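Local coordinates for protein Mn transporter subunit (Synechocystis sp. PCC 6803, PDB 3UJP) that binds manganese and probably delivers it, as the periplasmic solute-binding component, to an ABC-type manganese transporter, at residues A132-R137 and G198-L203. Sequence-based numbering, arbitrary orientation.
Sequences AWMSPR and GAFSYL
Ala-132 lies over one face of the Tyr-202 ring in a CH-pi contact, its CA 3.7 Å from the ring centroid and displaced toward the CD2–CE2 rim, while its CB reaches to 3.9 Å from Tyr-202 CE2. With CG beside the backbone N and anti to the carbonyl carbon (chi1 -67°), the Tyr-202 side chain brings this face of its ring to Ala-132. At the root of the same side chain, Ser-135 CB packs 3.6 Å from Tyr-202 CB; Ser-135 OG makes a hydrogen bond with Asp-206 OD2. Tyr-202 OH is held by hydrogen bonds with Asn-129 O and Ile-117 N, so replacement by a phenylalanine would probably keep the ring under Ala-132 but leave those two backbone groups without this partner. Met-134, bent at both chi2 (-55°) and chi3, carries its CE obliquely to the Phe-200 ring, 3.7 Å from CD2, with its CG near Ala-199 O. The Leu-203 side chain lies against Met-134 O, with Leu-203 CB 4.3 Å from Met-134 CB. The contact is entirely buried: a type I turn from Ala-132 to Ser-135, leading into helix 136-153, meets the start of helix 201-206, near the manganese bound by His-66, His-131, Glu-197 and Asp-272, with helix 284-296 touching Met-134 and Phe-200.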
loop_
_atom_site.group_PDB
_atom_site.type_symbol
_atom_site.label_atom_id
_atom_site.label_comp_id
_atom_site.label_asym_id
_atom_site.label_seq_id
_atom_site.Cartn_x
_atom_site.Cartn_y
_atom_site.Cartn_z
ATOM N N ALA A 132 27.425 -4.101 5.870
ATOM C CA ALA A 132 27.671 -5.361 5.178
ATOM C C ALA A 132 26.831 -5.473 3.911
ATOM O O ALA A 132 27.287 -6.002 2.898
ATOM C CB ALA A 132 27.397 -6.537 6.103
ATOM N N TRP A 133 25.601 -4.971 3.973
ATOM C CA TRP A 133 24.700 -5.024 2.829
ATOM C C TRP A 133 25.357 -4.485 1.573
ATOM O O TRP A 133 24.903 -4.779 0.485
ATOM C CB TRP A 133 23.400 -4.260 3.112
ATOM C CG TRP A 133 23.637 -2.829 3.300
ATOM C CD1 TRP A 133 23.752 -1.909 2.333
ATOM C CD2 TRP A 133 23.820 -2.139 4.544
ATOM N NE1 TRP A 133 23.990 -0.665 2.882
ATOM C CE2 TRP A 133 24.037 -0.783 4.240
ATOM C CE3 TRP A 133 23.808 -2.535 5.877
ATOM C CZ2 TRP A 133 24.252 0.184 5.213
ATOM C CZ3 TRP A 133 24.005 -1.572 6.853
ATOM C CH2 TRP A 133 24.223 -0.223 6.514
ATOM N N MET A 134 26.421 -3.700 1.727
ATOM C CA MET A 134 27.146 -3.116 0.602
ATOM C C MET A 134 27.951 -4.155 -0.152
ATOM O O MET A 134 28.691 -3.832 -1.080
ATOM C CB MET A 134 28.116 -2.056 1.101
ATOM C CG MET A 134 27.430 -0.851 1.602
ATOM S SD MET A 134 26.356 -0.241 0.309
ATOM C CE MET A 134 27.568 0.746 -0.569
ATOM N N SER A 135 27.839 -5.405 0.265
ATOM C CA SER A 135 28.531 -6.473 -0.416
ATOM C C SER A 135 27.492 -7.465 -0.936
ATOM O O SER A 135 26.921 -8.221 -0.139
ATOM C CB SER A 135 29.515 -7.140 0.556
ATOM O OG SER A 135 30.189 -8.254 -0.034
ATOM N N PRO A 136 27.236 -7.451 -2.268
ATOM C CA PRO A 136 26.215 -8.276 -2.940
ATOM C C PRO A 136 26.365 -9.732 -2.591
ATOM O O PRO A 136 25.355 -10.373 -2.357
ATOM C CB PRO A 136 26.507 -8.081 -4.417
ATOM C CG PRO A 136 27.168 -6.763 -4.504
ATOM C CD PRO A 136 27.989 -6.631 -3.233
ATOM N N ARG A 137 27.589 -10.249 -2.542
ATOM C CA ARG A 137 27.801 -11.580 -1.967
ATOM C C ARG A 137 27.061 -11.676 -0.623
ATOM O O ARG A 137 26.300 -12.615 -0.388
ATOM C CB ARG A 137 29.302 -11.906 -1.826
ATOM C CG ARG A 137 30.183 -11.308 -2.961
ATOM C CD ARG A 137 31.211 -12.284 -3.610
ATOM N NE ARG A 137 31.991 -11.622 -4.672
ATOM C CZ ARG A 137 32.291 -12.146 -5.867
ATOM N NH1 ARG A 137 32.997 -11.422 -6.731
ATOM N NH2 ARG A 137 31.895 -13.373 -6.208
ATOM N N GLY A 198 33.746 4.757 7.129
ATOM C CA GLY A 198 34.232 3.511 6.589
ATOM C C GLY A 198 33.051 2.589 6.403
ATOM O O GLY A 198 33.034 1.457 6.908
ATOM N N ALA A 199 32.044 3.080 5.697
ATOM C CA ALA A 199 30.834 2.293 5.476
ATOM C C ALA A 199 30.969 1.364 4.277
ATOM O O ALA A 199 30.075 0.561 3.998
ATOM C CB ALA A 199 29.580 3.212 5.325
ATOM N N PHE A 200 32.093 1.469 3.571
ATOM C CA PHE A 200 32.286 0.736 2.331
ATOM C C PHE A 200 33.352 -0.305 2.441
ATOM O O PHE A 200 33.855 -0.738 1.428
ATOM C CB PHE A 200 32.694 1.679 1.208
ATOM C CG PHE A 200 31.730 2.797 0.983
ATOM C CD1 PHE A 200 31.897 4.012 1.646
ATOM C CD2 PHE A 200 30.651 2.638 0.118
ATOM C CE1 PHE A 200 31.001 5.055 1.454
ATOM C CE2 PHE A 200 29.771 3.669 -0.089
ATOM C CZ PHE A 200 29.937 4.886 0.585
ATOM N N SER A 201 33.718 -0.701 3.648
ATOM C CA SER A 201 34.761 -1.709 3.810
ATOM C C SER A 201 34.464 -3.076 3.156
ATOM O O SER A 201 35.387 -3.751 2.713
ATOM C CB SER A 201 35.119 -1.887 5.291
ATOM O OG SER A 201 36.158 -1.012 5.678
ATOM N N TYR A 202 33.201 -3.501 3.101
ATOM C CA TYR A 202 32.893 -4.795 2.475
ATOM C C TYR A 202 32.973 -4.681 0.970
ATOM O O TYR A 202 33.609 -5.501 0.301
ATOM C CB TYR A 202 31.516 -5.317 2.867
ATOM C CG TYR A 202 31.415 -5.681 4.324
ATOM C CD1 TYR A 202 31.669 -6.971 4.758
ATOM C CD2 TYR A 202 31.072 -4.729 5.272
ATOM C CE1 TYR A 202 31.575 -7.302 6.097
ATOM C CE2 TYR A 202 30.984 -5.046 6.595
ATOM C CZ TYR A 202 31.236 -6.332 7.011
ATOM O OH TYR A 202 31.134 -6.639 8.345
ATOM N N LEU A 203 32.315 -3.652 0.449
ATOM C CA LEU A 203 32.373 -3.324 -0.962
ATOM C C LEU A 203 33.795 -3.304 -1.494
ATOM O O LEU A 203 34.046 -3.762 -2.595
ATOM C CB LEU A 203 31.763 -1.956 -1.195
ATOM C CG LEU A 203 31.671 -1.771 -2.695
ATOM C CD1 LEU A 203 30.793 -2.890 -3.180
ATOM C CD2 LEU A 203 31.070 -0.454 -3.028
#